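PDB 3E0R: C3-degrading proteinase (CppA protein) from Streptococcus pneumoniae, which probably degrades complement component C3 of the host, and is built from two families of the glyoxalase clan. Local coordinates for residues Leu77-Glu82 / Phe151-Glu156; Ile9-Pro14 / Thr50-Leu55. All coordinates share one frame; numbering follows the deposited sequence.

Contact 1. Residues Leu77-Glu82 / Phe151-Glu156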
loop_
_atom_site.group_PDB
_atom_site.type_symbol
_atom_site.label_atom_id
_atom_site.label_comp_id
_atom_site.label_asym_id
_atom_site.label_seq_id
_atom_site.Cartn_x
_atom_site.Cartn_y
_atom_site.Cartn_z
ATOM N N LEU A 77 3.595 2.387 -4.048
ATOM C CA LEU A 77 2.321 2.700 -3.407
ATOM C C LEU A 77 1.843 4.006 -3.924
ATOM O O LEU A 77 2.588 4.974 -3.917
ATOM C CB LEU A 77 2.473 2.834 -1.892
ATOM C CG LEU A 77 1.194 2.733 -1.009
ATOM C CD1 LEU A 77 0.619 1.325 -0.964
ATOM C CD2 LEU A 77 1.526 3.249 0.413
ATOM N N ILE A 78 0.583 4.057 -4.329
ATOM C CA ILE A 78 -0.031 5.246 -4.931
ATOM C C ILE A 78 -1.129 5.759 -4.012
ATOM O O ILE A 78 -2.029 5.049 -3.623
ATOM C CB ILE A 78 -0.520 4.966 -6.352
ATOM C CG1 ILE A 78 0.610 4.318 -7.176
ATOM C CG2 ILE A 78 -1.029 6.270 -7.052
ATOM C CD1 ILE A 78 0.173 3.849 -8.499
ATOM N N VAL A 79 -0.971 7.000 -3.593
ATOM C CA VAL A 79 -1.888 7.644 -2.645
ATOM C C VAL A 79 -2.531 8.773 -3.405
ATOM O O VAL A 79 -1.889 9.744 -3.726
ATOM C CB VAL A 79 -1.147 8.146 -1.406
ATOM C CG1 VAL A 79 -2.114 8.791 -0.410
ATOM C CG2 VAL A 79 -0.330 6.975 -0.750
ATOM N N LYS A 80 -3.774 8.574 -3.779
ATOM C CA LYS A 80 -4.538 9.571 -4.502
ATOM C C LYS A 80 -5.272 10.391 -3.497
ATOM O O LYS A 80 -6.169 9.874 -2.848
ATOM C CB LYS A 80 -5.558 8.906 -5.404
ATOM C CG LYS A 80 -6.522 9.896 -6.148
ATOM C CD LYS A 80 -7.617 9.087 -6.887
ATOM C CE LYS A 80 -8.337 9.925 -7.912
ATOM N NZ LYS A 80 -8.212 11.338 -7.525
ATOM N N VAL A 81 -4.881 11.654 -3.363
ATOM C CA VAL A 81 -5.462 12.589 -2.420
ATOM C C VAL A 81 -6.633 13.346 -3.069
ATOM O O VAL A 81 -6.554 13.771 -4.223
ATOM C CB VAL A 81 -4.365 13.547 -1.909
ATOM C CG1 VAL A 81 -4.930 14.704 -1.066
ATOM C CG2 VAL A 81 -3.350 12.780 -1.145
ATOM N N GLU A 82 -7.723 13.493 -2.322
ATOM C CA GLU A 82 -8.904 14.284 -2.768
ATOM C C GLU A 82 -8.665 15.819 -2.944
ATOM O O GLU A 82 -8.908 16.340 -4.022
ATOM C CB GLU A 82 -10.081 14.097 -1.784
ATOM C CG GLU A 82 -11.364 14.802 -2.180
ATOM C CD GLU A 82 -11.952 14.200 -3.448
ATOM O OE1 GLU A 82 -11.558 13.052 -3.780
ATOM O OE2 GLU A 82 -12.815 14.856 -4.093
ATOM N N PHE A 151 -8.013 10.132 1.210
ATOM C CA PHE A 151 -7.159 9.524 0.186
ATOM C C PHE A 151 -7.570 8.054 -0.066
ATOM O O PHE A 151 -8.277 7.428 0.730
ATOM C CB PHE A 151 -5.639 9.668 0.521
ATOM C CG PHE A 151 -5.166 8.828 1.683
ATOM C CD1 PHE A 151 -4.819 7.493 1.510
ATOM C CD2 PHE A 151 -5.058 9.358 2.954
ATOM C CE1 PHE A 151 -4.420 6.707 2.558
ATOM C CE2 PHE A 151 -4.654 8.571 4.035
ATOM C CZ PHE A 151 -4.347 7.255 3.833
ATOM N N GLU A 152 -7.064 7.520 -1.188
ATOM C CA GLU A 152 -7.379 6.190 -1.695
ATOM C C GLU A 152 -6.028 5.597 -2.037
ATOM O O GLU A 152 -5.223 6.238 -2.697
ATOM C CB GLU A 152 -8.261 6.306 -2.955
ATOM C CG GLU A 152 -9.355 5.311 -3.099
ATOM C CD GLU A 152 -10.810 5.942 -3.095
ATOM O OE1 GLU A 152 -11.245 6.430 -4.188
ATOM O OE2 GLU A 152 -11.526 5.914 -2.024
ATOM N N ILE A 153 -5.790 4.366 -1.598
ATOM C CA ILE A 153 -4.566 3.632 -1.873
ATOM C C ILE A 153 -4.765 2.786 -3.103
ATOM O O ILE A 153 -5.766 2.117 -3.268
ATOM C CB ILE A 153 -4.157 2.680 -0.705
ATOM C CG1 ILE A 153 -3.891 3.464 0.565
ATOM C CG2 ILE A 153 -2.909 1.768 -1.041
ATOM C CD1 ILE A 153 -2.929 4.453 0.505
ATOM N N SER A 154 -3.795 2.814 -3.988
ATOM C CA SER A 154 -3.687 1.728 -4.963
ATOM C C SER A 154 -2.219 1.361 -5.016
ATOM O O SER A 154 -1.405 1.909 -4.247
ATOM C CB SER A 154 -4.273 2.160 -6.307
ATOM O OG SER A 154 -3.620 3.274 -6.845
HETATM N N MSE A 155 -1.854 0.443 -5.897
HETATM C CA MSE A 155 -0.433 0.071 -5.969
HETATM C C MSE A 155 0.007 -0.544 -7.287
HETATM O O MSE A 155 -0.799 -1.103 -8.041
HETATM C CB MSE A 155 -0.144 -0.918 -4.838
HETATM C CG MSE A 155 -0.771 -2.246 -5.076
HETATM SE SE MSE A 155 -1.078 -3.142 -3.419
HETATM C CE MSE A 155 -2.885 -2.433 -3.065
ATOM N N GLU A 156 1.300 -0.456 -7.546
ATOM C CA GLU A 156 1.905 -1.200 -8.620
ATOM C C GLU A 156 2.695 -2.320 -7.975
ATOM O O GLU A 156 3.394 -2.076 -6.990
ATOM C CB GLU A 156 2.795 -0.316 -9.454
ATOM C CG GLU A 156 2.038 0.605 -10.344
ATOM C CD GLU A 156 2.772 1.882 -10.670
ATOM O OE1 GLU A 156 3.982 2.018 -10.385
ATOM O OE2 GLU A 156 2.118 2.758 -11.261
#
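Two neighbouring strands of a mixed beta sheet, 74-81 and 151-159, pair here as an antiparallel ladder in which I78 faces S154 and K80 faces E152 as hydrogen-bonded pairs. The first strand belongs to the part of the chain assigned to the N-terminal CppA family and the second to the part assigned to the C-terminal one, so the pairing joins the two. Four backbone bonds make it. I78 and S154 exchange two, S154 N to I78 O and I78 N to S154 O, both 2.9 Å. At the other rung K80 N gives a bond of 3.0 Å to E152 O, and E152 N returns one to K80 O, with a CA-H...O contact from F151 CA to the same oxygen.

Side chains alternate between the faces. L77, V79, V81, F151, I153 and M155 share the apolar one, where L77 crosses I153, its CD1 3.6 Å from I153 CG2, while V79 and I153 run side by side. V79 is a fork: CG2 meets I153 CD1 at 3.8 Å and CG1, anti to the backbone N (chi1 -179°), meets the F151 ring obliquely. On the face of I78 and S154, the chemistry is mixed, and E152 pairs there with K150 in a salt bridge. Beyond the last rung the extended E156 side chain, whose OE1 forms a salt bridge with R76, crosses I78, bringing E156 OE2 to 3.5 Å from I78 CD1.

Contact 2. Residues Ile9-Pro14 / Thr50-Leu55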
loop_
_atom_site.group_PDB
_atom_site.type_symbol
_atom_site.label_atom_id
_atom_site.label_comp_id
_atom_site.label_asym_id
_atom_site.label_seq_id
_atom_site.Cartn_x
_atom_site.Cartn_y
_atom_site.Cartn_z
ATOM N N ILE A 9 -15.307 -7.094 -4.260
ATOM C CA ILE A 9 -14.259 -6.356 -3.580
ATOM C C ILE A 9 -14.711 -4.916 -3.363
ATOM O O ILE A 9 -15.052 -4.192 -4.304
ATOM C CB ILE A 9 -12.922 -6.470 -4.332
ATOM C CG1 ILE A 9 -12.544 -7.968 -4.454
ATOM C CG2 ILE A 9 -11.817 -5.627 -3.635
ATOM C CD1 ILE A 9 -11.224 -8.233 -5.134
ATOM N N VAL A 10 -14.780 -4.555 -2.082
ATOM C CA VAL A 10 -15.139 -3.232 -1.630
ATOM C C VAL A 10 -13.864 -2.352 -1.398
ATOM O O VAL A 10 -13.837 -1.192 -1.796
ATOM C CB VAL A 10 -15.990 -3.355 -0.316
ATOM C CG1 VAL A 10 -15.978 -2.054 0.486
ATOM C CG2 VAL A 10 -17.400 -3.795 -0.664
ATOM N N ARG A 11 -12.818 -2.935 -0.797
ATOM C CA ARG A 11 -11.561 -2.256 -0.586
ATOM C C ARG A 11 -10.396 -3.239 -0.455
ATOM O O ARG A 11 -10.547 -4.298 0.081
ATOM C CB ARG A 11 -11.650 -1.417 0.676
ATOM C CG ARG A 11 -10.521 -0.374 0.807
ATOM C CD ARG A 11 -10.967 0.812 1.717
ATOM N NE ARG A 11 -10.928 0.447 3.122
ATOM C CZ ARG A 11 -11.994 0.186 3.907
ATOM N NH1 ARG A 11 -11.759 -0.141 5.184
ATOM N NH2 ARG A 11 -13.257 0.268 3.468
ATOM N N ILE A 12 -9.223 -2.853 -0.957
ATOM C CA ILE A 12 -7.984 -3.623 -0.801
ATOM C C ILE A 12 -7.044 -2.861 0.114
ATOM O O ILE A 12 -6.753 -1.651 -0.116
ATOM C CB ILE A 12 -7.312 -3.950 -2.164
ATOM C CG1 ILE A 12 -8.360 -4.516 -3.160
ATOM C CG2 ILE A 12 -6.143 -4.956 -1.969
ATOM C CD1 ILE A 12 -7.813 -4.827 -4.558
ATOM N N ILE A 13 -6.608 -3.538 1.194
ATOM C CA ILE A 13 -5.648 -2.970 2.164
ATOM C C ILE A 13 -4.299 -3.767 2.170
ATOM O O ILE A 13 -4.248 -4.948 2.553
ATOM C CB ILE A 13 -6.232 -2.887 3.571
ATOM C CG1 ILE A 13 -7.583 -2.141 3.559
ATOM C CG2 ILE A 13 -5.320 -2.158 4.535
ATOM C CD1 ILE A 13 -8.580 -2.759 4.472
ATOM N N PRO A 14 -3.215 -3.106 1.707
ATOM C CA PRO A 14 -1.877 -3.660 1.765
ATOM C C PRO A 14 -1.321 -3.558 3.176
ATOM O O PRO A 14 -1.725 -2.662 3.943
ATOM C CB PRO A 14 -1.096 -2.781 0.828
ATOM C CG PRO A 14 -1.857 -1.443 0.863
ATOM C CD PRO A 14 -3.261 -1.744 1.114
ATOM N N THR A 50 -11.821 9.715 7.289
ATOM C CA THR A 50 -13.014 8.840 7.187
ATOM C C THR A 50 -13.025 7.801 8.312
ATOM O O THR A 50 -14.076 7.271 8.713
ATOM C CB THR A 50 -13.075 8.150 5.832
ATOM O OG1 THR A 50 -12.054 7.140 5.769
ATOM C CG2 THR A 50 -12.923 9.183 4.708
ATOM N N GLY A 51 -11.835 7.528 8.829
ATOM C CA GLY A 51 -11.694 6.643 9.953
ATOM C C GLY A 51 -11.565 5.229 9.484
ATOM O O GLY A 51 -11.584 4.326 10.298
ATOM N N LEU A 52 -11.434 5.044 8.165
ATOM C CA LEU A 52 -11.345 3.727 7.536
ATOM C C LEU A 52 -9.906 3.378 7.306
ATOM O O LEU A 52 -9.144 4.217 6.875
ATOM C CB LEU A 52 -12.070 3.695 6.189
ATOM C CG LEU A 52 -13.579 3.927 6.161
ATOM C CD1 LEU A 52 -14.014 4.151 4.701
ATOM C CD2 LEU A 52 -14.403 2.794 6.822
ATOM N N GLU A 53 -9.555 2.126 7.611
ATOM C CA GLU A 53 -8.249 1.597 7.413
ATOM C C GLU A 53 -7.962 1.474 5.916
ATOM O O GLU A 53 -8.733 0.875 5.182
ATOM C CB GLU A 53 -8.140 0.214 8.109
ATOM C CG GLU A 53 -6.802 -0.488 7.983
ATOM C CD GLU A 53 -6.737 -1.863 8.697
ATOM O OE1 GLU A 53 -6.188 -1.888 9.811
ATOM O OE2 GLU A 53 -7.170 -2.937 8.167
ATOM N N LYS A 54 -6.805 1.982 5.497
ATOM C CA LYS A 54 -6.348 1.919 4.110
ATOM C C LYS A 54 -4.938 1.320 3.912
ATOM O O LYS A 54 -4.613 0.884 2.838
ATOM C CB LYS A 54 -6.505 3.328 3.483
ATOM C CG LYS A 54 -7.931 3.844 3.716
ATOM C CD LYS A 54 -8.390 4.849 2.786
ATOM C CE LYS A 54 -9.894 5.196 3.024
ATOM N NZ LYS A 54 -10.262 6.494 2.392
ATOM N N LEU A 55 -4.124 1.321 4.960
ATOM C CA LEU A 55 -2.759 0.807 4.938
ATOM C C LEU A 55 -2.455 0.255 6.314
ATOM O O LEU A 55 -2.930 0.782 7.319
ATOM C CB LEU A 55 -1.764 1.915 4.582
ATOM C CG LEU A 55 -0.274 1.491 4.545
ATOM C CD1 LEU A 55 0.038 0.410 3.520
ATOM C CD2 LEU A 55 0.573 2.713 4.321
HETATM O O HOH W 1 -6.718 0.776 0.883
#
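R11 holds the carbonyl of E53 side-on, with two nitrogens on one oxygen: R11 NE lies 3.0 Å from E53 O and R11 NH1 3.2 Å from it. The NH1 bond uses a lone pair in the carbonyl plane, while NE is tilted 21° from that plane. A bend at chi3 (77°) turns the guanidinium across to this oxygen, and L52 CB lies over one of its faces, 4.0 Å above the plane and toward the rim. Next along, I13 CG1 packs 3.6 Å from E53 O, and the E53 side chain crosses I13 at about a right angle.

Strands 9-18 and 53-59 are parallel neighbours in the eight-stranded mixed sheet, but here they splay, at 48° between short axes. A water bridges the gap, donating to I12 O at 2.6 Å and to K54 O at 2.9 Å. Classic beta bulges mark both strands, V10 and R11 opposite L202, K54 and L55 opposite L46. P14, which pairs by backbone with V56, sets its CG 3.8 Å from L55 CD1. Farther out, S45 OG binds E53 OE1, and the K54 ammonium hydrogen-bonds to F151 O and forms a salt bridge with D48.

Overall arrangement
Both contacts are largely buried and join neighbouring strands, yet they belong to different sheets and show two ways of closing a strand pair. Contact 1 is a regular antiparallel ladder, hydrogen-bonded across the segments by backbone alone, with apolar side chains packed on one face; contact 2, where parallel strands diverge, relies on an arginine and a water. Each has one exposed touching residue, E152 in contact 1 and L52 in contact 2. Their centres lie 11 Å apart, and the sheets meet between them: I153 CG2 packs on P14 CG at 3.9 Å, L77 CD2 on L55 CD2 at 4.1 Å. K54 NZ probably hydrogen-bonds to F151 O, at 2.8 Å, a polar link beside apolar packing.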